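Long-range contacts in 4-oxalocrotonate decarboxylase NahK (Pseudomonas putida, PDB 5D2H), which catalyses the metal-dependent decarboxylation of (3E)-2-oxohex-3-enedioate to 2-oxopent-4-enoate in aromatic hydrocarbon breakdown: residues A[126-131]-A[257-262]; A[160-165]-A[183-188]. The protein carries 1 engineered substitution. All coordinates share one frame; numbering follows the deposited sequence.

Contact 1: A[126-131]-A[257-262]. With MG (magnesium ion), chain B; AKG (2-oxoglutaric acid), chain C.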
loop_
_atom_site.group_PDB
_atom_site.type_symbol
_atom_site.label_atom_id
_atom_site.label_comp_id
_atom_site.label_asym_id
_atom_site.label_seq_id
_atom_site.Cartn_x
_atom_site.Cartn_y
_atom_site.Cartn_z
ATOM N N LYS A 126 10.068 -2.227 5.921
ATOM C CA LYS A 126 9.553 -3.560 6.176
ATOM C C LYS A 126 8.933 -4.044 4.881
ATOM O O LYS A 126 8.495 -3.239 4.059
ATOM C CB LYS A 126 8.473 -3.527 7.248
ATOM C CG LYS A 126 8.894 -2.930 8.572
ATOM C CD LYS A 126 7.763 -3.061 9.590
ATOM C CE LYS A 126 8.153 -2.434 10.920
ATOM N NZ LYS A 126 7.119 -2.670 11.957
ATOM N N ILE A 127 8.887 -5.358 4.701
ATOM C CA ILE A 127 8.247 -5.917 3.527
ATOM C C ILE A 127 6.973 -6.620 3.938
ATOM O O ILE A 127 6.850 -7.115 5.061
ATOM C CB ILE A 127 9.157 -6.905 2.798
ATOM C CG1 ILE A 127 9.471 -8.111 3.696
ATOM C CG2 ILE A 127 10.428 -6.206 2.366
ATOM C CD1 ILE A 127 10.012 -9.309 2.931
ATOM N N GLU A 128 6.014 -6.637 3.029
ATOM C CA GLU A 128 4.810 -7.419 3.229
ATOM C C GLU A 128 4.439 -8.126 1.931
ATOM O O GLU A 128 4.700 -7.613 0.834
ATOM C CB GLU A 128 3.663 -6.543 3.746
ATOM C CG GLU A 128 3.534 -5.215 3.055
ATOM C CD GLU A 128 2.506 -4.309 3.703
ATOM O OE1 GLU A 128 1.966 -4.651 4.780
ATOM O OE2 GLU A 128 2.240 -3.238 3.129
ATOM N N ALA A 129 3.870 -9.319 2.070
ATOM C CA ALA A 129 3.411 -10.118 0.938
ATOM C C ALA A 129 1.981 -9.745 0.608
ATOM O O ALA A 129 1.108 -9.748 1.482
ATOM C CB ALA A 129 3.502 -11.595 1.251
ATOM N N GLU A 130 1.741 -9.423 -0.656
ATOM C CA GLU A 130 0.422 -8.991 -1.073
ATOM C C GLU A 130 0.083 -9.625 -2.404
ATOM O O GLU A 130 0.942 -10.168 -3.106
ATOM C CB GLU A 130 0.363 -7.460 -1.190
ATOM C CG GLU A 130 0.938 -6.726 0.008
ATOM C CD GLU A 130 0.475 -5.267 0.116
ATOM O OE1 GLU A 130 1.151 -4.493 0.820
ATOM O OE2 GLU A 130 -0.565 -4.894 -0.473
ATOM N N ILE A 131 -1.187 -9.555 -2.746
ATOM C CA ILE A 131 -1.615 -9.912 -4.078
ATOM C C ILE A 131 -2.203 -8.648 -4.691
ATOM O O ILE A 131 -3.017 -7.965 -4.068
ATOM C CB ILE A 131 -2.622 -11.096 -4.070
ATOM C CG1 ILE A 131 -3.049 -11.434 -5.497
ATOM C CG2 ILE A 131 -3.809 -10.815 -3.172
ATOM C CD1 ILE A 131 -1.906 -12.077 -6.312
ATOM N N THR A 257 0.595 -11.192 5.196
ATOM C CA THR A 257 1.333 -11.561 6.402
ATOM C C THR A 257 1.642 -10.326 7.238
ATOM O O THR A 257 1.379 -9.200 6.819
ATOM C CB THR A 257 2.690 -12.145 6.033
ATOM O OG1 THR A 257 3.554 -11.072 5.636
ATOM C CG2 THR A 257 2.562 -13.124 4.877
ATOM N N ALA A 258 2.219 -10.531 8.414
ATOM C CA ALA A 258 2.714 -9.414 9.201
ATOM C C ALA A 258 3.864 -8.795 8.410
ATOM O O ALA A 258 4.499 -9.483 7.619
ATOM C CB ALA A 258 3.198 -9.891 10.549
ATOM N N ALA A 259 4.117 -7.504 8.599
ATOM C CA ALA A 259 5.249 -6.859 7.940
ATOM C C ALA A 259 6.544 -7.253 8.642
ATOM O O ALA A 259 6.579 -7.425 9.858
ATOM C CB ALA A 259 5.082 -5.348 7.924
ATOM N N VAL A 260 7.607 -7.393 7.860
ATOM C CA VAL A 260 8.884 -7.905 8.354
ATOM C C VAL A 260 9.970 -6.884 8.048
ATOM O O VAL A 260 10.126 -6.466 6.898
ATOM C CB VAL A 260 9.214 -9.257 7.659
ATOM C CG1 VAL A 260 10.642 -9.710 7.946
ATOM C CG2 VAL A 260 8.208 -10.328 8.089
ATOM N N PRO A 261 10.707 -6.450 9.077
ATOM C CA PRO A 261 11.853 -5.563 8.843
ATOM C C PRO A 261 12.851 -6.153 7.844
ATOM O O PRO A 261 13.045 -7.378 7.773
ATOM C CB PRO A 261 12.502 -5.464 10.224
ATOM C CG PRO A 261 11.388 -5.710 11.180
ATOM C CD PRO A 261 10.466 -6.686 10.511
ATOM N N VAL A 262 13.462 -5.279 7.054
ATOM C CA VAL A 262 14.545 -5.688 6.183
ATOM C C VAL A 262 15.706 -4.724 6.296
ATOM O O VAL A 262 15.523 -3.544 6.568
ATOM C CB VAL A 262 14.111 -5.813 4.728
ATOM C CG1 VAL A 262 13.239 -7.055 4.559
ATOM C CG2 VAL A 262 13.380 -4.572 4.285
HETATM MG MG MG B . 0.877 -2.824 1.875
HETATM C C1 AKG C . 0.197 -0.949 4.483
HETATM O O1 AKG C . -0.405 -1.915 4.996
HETATM O O2 AKG C . 0.521 -0.959 3.266
HETATM C C2 AKG C . 0.578 0.205 5.316
HETATM O O5 AKG C . 1.658 0.729 5.100
HETATM C C3 AKG C . -0.249 0.814 6.435
HETATM C C4 AKG C . -1.466 0.008 6.870
HETATM C C5 AKG C . -1.135 -1.165 7.768
HETATM O O3 AKG C . -1.905 -2.146 7.686
HETATM O O4 AKG C . -0.147 -1.134 8.553
HETATM O O HOH W 1 5.959 -5.764 11.771
HETATM O O HOH W 2 1.396 -6.659 6.576
HETATM O O HOH W 3 -0.647 -2.492 0.593
HETATM O O HOH W 4 -0.427 -3.712 3.257
#
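Ile-127 and Val-260 exchange a reciprocal pair of backbone hydrogen bonds, Ile-127 N to Val-260 O at 2.8 Å and Val-260 N to Ile-127 O at 2.9 Å. Beside this short antiparallel pairing, water 1 donates to Ala-259 O at 2.6 Å and makes only a weak bond with NZ at the end of the extended Lys-126 chain. Further along, water 2 lies between Thr-257 O and Glu-128 OE1. The other carboxylate oxygen of that glutamate, OE2, binds magnesium at 1.9 Å, and Glu-130 OE1 binds it at 2.0 Å; Glu-161, 2-oxoglutarate O2 and two waters complete the site. Strand 126-135 thus carries two metal ligands, two positions apart and on the same face, while its edge receives strand 260-261 within the C-terminal fumarylacetoacetate hydrolase-type domain. On the opposite face the contact is mainly apolar: Ile-127 and Val-262 cross at about a right angle, CG2 of the isoleucine meeting CG1 of the valine at 3.7 Å, and Met-208 and Ile-268 of the second sheet cover the group. Thr-257 turns OG1 between its backbone N and carbonyl carbon (chi1 75°), where it donates to Ala-258 O at 2.7 Å, from above the carbonyl plane; this leaves CG2 against Ala-129 CB at 4.0 Å. With an alanine here the hydroxyl bond to Ala-258 O and the methyl packing on Ala-129 would both go, which would probably leave the turn leading into strand 260-261 less firmly fixed.

Contact 2: A[160-165]-A[183-188]. With MG (magnesium ion), chain B; AKG (2-oxoglutaric acid), chain C; EDO (1,2-ethanediol), chain F.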
loop_
_atom_site.group_PDB
_atom_site.type_symbol
_atom_site.label_atom_id
_atom_site.label_comp_id
_atom_site.label_asym_id
_atom_site.label_seq_id
_atom_site.Cartn_x
_atom_site.Cartn_y
_atom_site.Cartn_z
ATOM N N VAL A 160 5.219 -7.904 -3.522
ATOM C CA VAL A 160 5.709 -7.632 -2.192
ATOM C C VAL A 160 5.833 -6.123 -2.074
ATOM O O VAL A 160 6.362 -5.469 -2.970
ATOM C CB VAL A 160 7.066 -8.303 -1.965
ATOM C CG1 VAL A 160 7.697 -7.802 -0.689
ATOM C CG2 VAL A 160 6.894 -9.831 -1.955
ATOM N N GLU A 161 5.307 -5.555 -0.999
ATOM C CA GLU A 161 5.470 -4.129 -0.804
ATOM C C GLU A 161 6.602 -3.896 0.169
ATOM O O GLU A 161 6.799 -4.670 1.108
ATOM C CB GLU A 161 4.186 -3.465 -0.287
ATOM C CG GLU A 161 4.279 -1.940 -0.366
ATOM C CD GLU A 161 3.041 -1.189 0.113
ATOM O OE1 GLU A 161 2.164 -1.788 0.772
ATOM O OE2 GLU A 161 2.965 0.028 -0.169
ATOM N N VAL A 162 7.381 -2.855 -0.087
ATOM C CA VAL A 162 8.279 -2.357 0.930
ATOM C C VAL A 162 7.626 -1.101 1.465
ATOM O O VAL A 162 7.397 -0.131 0.730
ATOM C CB VAL A 162 9.696 -2.082 0.391
ATOM C CG1 VAL A 162 10.630 -1.681 1.541
ATOM C CG2 VAL A 162 10.242 -3.328 -0.313
ATOM N N ILE A 163 7.263 -1.137 2.736
ATOM C CA ILE A 163 6.665 0.025 3.357
ATOM C C ILE A 163 7.695 0.633 4.282
ATOM O O ILE A 163 8.572 -0.056 4.781
ATOM C CB ILE A 163 5.380 -0.315 4.117
ATOM C CG1 ILE A 163 5.660 -1.377 5.190
ATOM C CG2 ILE A 163 4.269 -0.742 3.122
ATOM C CD1 ILE A 163 4.461 -1.691 6.064
ATOM N N ASP A 164 7.603 1.936 4.480
ATOM C CA ASP A 164 8.618 2.632 5.233
ATOM C C ASP A 164 7.971 3.907 5.709
ATOM O O ASP A 164 7.907 4.896 4.985
ATOM C CB ASP A 164 9.827 2.915 4.332
ATOM C CG ASP A 164 11.030 3.434 5.102
ATOM O OD1 ASP A 164 11.174 3.100 6.295
ATOM O OD2 ASP A 164 11.838 4.175 4.506
ATOM N N SER A 165 7.444 3.865 6.923
ATOM C CA SER A 165 6.838 5.039 7.504
ATOM C C SER A 165 7.926 6.093 7.643
ATOM O O SER A 165 9.011 5.796 8.127
ATOM C CB SER A 165 6.268 4.712 8.876
ATOM O OG SER A 165 5.711 5.878 9.438
ATOM N N SER A 183 2.650 5.023 4.020
ATOM C CA SER A 183 4.002 4.471 4.204
ATOM C C SER A 183 4.577 3.815 2.944
ATOM O O SER A 183 5.522 3.021 3.015
ATOM C CB SER A 183 4.000 3.461 5.355
ATOM O OG SER A 183 3.379 4.004 6.513
ATOM N N SER A 184 4.014 4.131 1.782
ATOM C CA SER A 184 4.468 3.473 0.564
ATOM C C SER A 184 5.900 3.893 0.270
ATOM O O SER A 184 6.320 4.995 0.646
ATOM C CB SER A 184 3.568 3.820 -0.612
ATOM O OG SER A 184 2.202 3.662 -0.261
ATOM N N THR A 185 6.648 3.026 -0.401
ATOM C CA THR A 185 8.007 3.385 -0.786
ATOM C C THR A 185 8.597 2.502 -1.889
ATOM O O THR A 185 9.236 3.010 -2.810
ATOM C CB THR A 185 8.951 3.509 0.436
ATOM O OG1 THR A 185 10.006 4.428 0.133
ATOM C CG2 THR A 185 9.538 2.162 0.823
ATOM N N ARG A 186 8.373 1.192 -1.817
ATOM C CA ARG A 186 8.720 0.326 -2.939
ATOM C C ARG A 186 7.701 -0.787 -3.054
ATOM O O ARG A 186 7.015 -1.120 -2.084
ATOM C CB ARG A 186 10.123 -0.289 -2.786
ATOM C CG ARG A 186 11.260 0.702 -2.606
ATOM C CD ARG A 186 11.722 1.351 -3.908
ATOM N NE ARG A 186 12.913 2.171 -3.685
ATOM C CZ ARG A 186 12.892 3.440 -3.274
ATOM N NH1 ARG A 186 11.741 4.058 -3.035
ATOM N NH2 ARG A 186 14.030 4.099 -3.099
ATOM N N PHE A 187 7.598 -1.356 -4.248
ATOM C CA PHE A 187 6.830 -2.577 -4.440
ATOM C C PHE A 187 7.534 -3.445 -5.469
ATOM O O PHE A 187 8.132 -2.936 -6.408
ATOM C CB PHE A 187 5.377 -2.294 -4.841
ATOM C CG PHE A 187 5.209 -1.730 -6.231
ATOM C CD1 PHE A 187 5.229 -0.361 -6.448
ATOM C CD2 PHE A 187 4.994 -2.567 -7.317
ATOM C CE1 PHE A 187 5.052 0.159 -7.726
ATOM C CE2 PHE A 187 4.820 -2.047 -8.590
ATOM C CZ PHE A 187 4.854 -0.684 -8.791
ATOM N N ILE A 188 7.484 -4.756 -5.267
ATOM C CA ILE A 188 8.128 -5.689 -6.175
ATOM C C ILE A 188 7.083 -6.650 -6.711
ATOM O O ILE A 188 6.583 -7.486 -5.961
ATOM C CB ILE A 188 9.200 -6.519 -5.447
ATOM C CG1 ILE A 188 10.179 -5.607 -4.712
ATOM C CG2 ILE A 188 9.946 -7.424 -6.429
ATOM C CD1 ILE A 188 10.352 -5.945 -3.248
HETATM MG MG MG B . 0.877 -2.824 1.875
HETATM C C1 AKG C . 0.197 -0.949 4.483
HETATM O O1 AKG C . -0.405 -1.915 4.996
HETATM O O2 AKG C . 0.521 -0.959 3.266
HETATM C C2 AKG C . 0.578 0.205 5.316
HETATM O O5 AKG C . 1.658 0.729 5.100
HETATM C C3 AKG C . -0.249 0.814 6.435
HETATM C C4 AKG C . -1.466 0.008 6.870
HETATM C C5 AKG C . -1.135 -1.165 7.768
HETATM O O3 AKG C . -1.905 -2.146 7.686
HETATM O O4 AKG C . -0.147 -1.134 8.553
HETATM C C1 EDO F . 6.499 0.606 8.124
HETATM O O1 EDO F . 5.904 0.976 9.373
HETATM C C2 EDO F . 8.006 0.441 8.312
HETATM O O2 EDO F . 8.557 1.662 8.825
HETATM O O HOH W 5 5.169 0.893 -1.518
HETATM O O HOH W 6 10.806 5.560 2.412
HETATM O O HOH W 7 3.704 6.246 7.766
HETATM O O HOH W 3 -0.647 -2.492 0.593
HETATM O O HOH W 4 -0.427 -3.712 3.257
#
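Strands 160-163 and 184-188 run antiparallel, their axes 159° apart, with the hydrogen-bonded pairs Val-160/Ile-188 and Val-162/Arg-186 on either side of the non-hydrogen-bonded pair Glu-161/Phe-187. Beyond the Val-162/Arg-186 pair, Asp-164 N donates to Ser-183 O at 2.8 Å. Glu-161 holds CG anti to its backbone N (chi1 -168°) and extends across Arg-186 O to reach magnesium with OE1 at 2.0 Å. Its OE2 forms a salt bridge with Lys-83 and lies beside water 5, which accepts a bond from Thr-185 N. On the other face Val-162 CB abuts Arg-186 CB at 3.7 Å, and Ile-188 CD1 reaches Val-162 CG2. The arginine then bends at chi2, and NH1 returns to Thr-185 O at 2.7 Å. Ile-163 CG2 and Ser-183 CB each lie 3.6 Å from 2-oxoglutarate O5, lining the ligand pocket. Water 7 joins the hydroxyls of Ser-165 and Ser-183, and water 6 links Asp-164 OD2 with Thr-185 OG1. The carboxylate of Asp-164 is held besides by the backbone N of Ile-123 and of His-124. Strand 126-135 flanks 153-163, strand 110-111 flanks 184-189, and strand 276-282 packs on Val-160, Val-162 and Ile-188.

How the contacts relate
The two contacts lie in one curved mixed sheet, their centres about 9 Å apart. Strands 126-135 and 153-163 are neighbours in it, giving the local order 260-261, 126-135, 153-163, 184-189; backbone hydrogen bonds between Lys-126 and Ile-163, and between Glu-128 and Glu-161, connect contact 1 to contact 2. In sequence, both segments of contact 2 fall between the two segments of contact 1, so a local pairing of 18 residues' separation sits within a closure spanning 126. All four segments belong to the fumarylacetoacetate hydrolase-type C-terminal domain. Together they bring three glutamates from two adjacent strands to one magnesium ion, on which 2-oxoglutarate is bound.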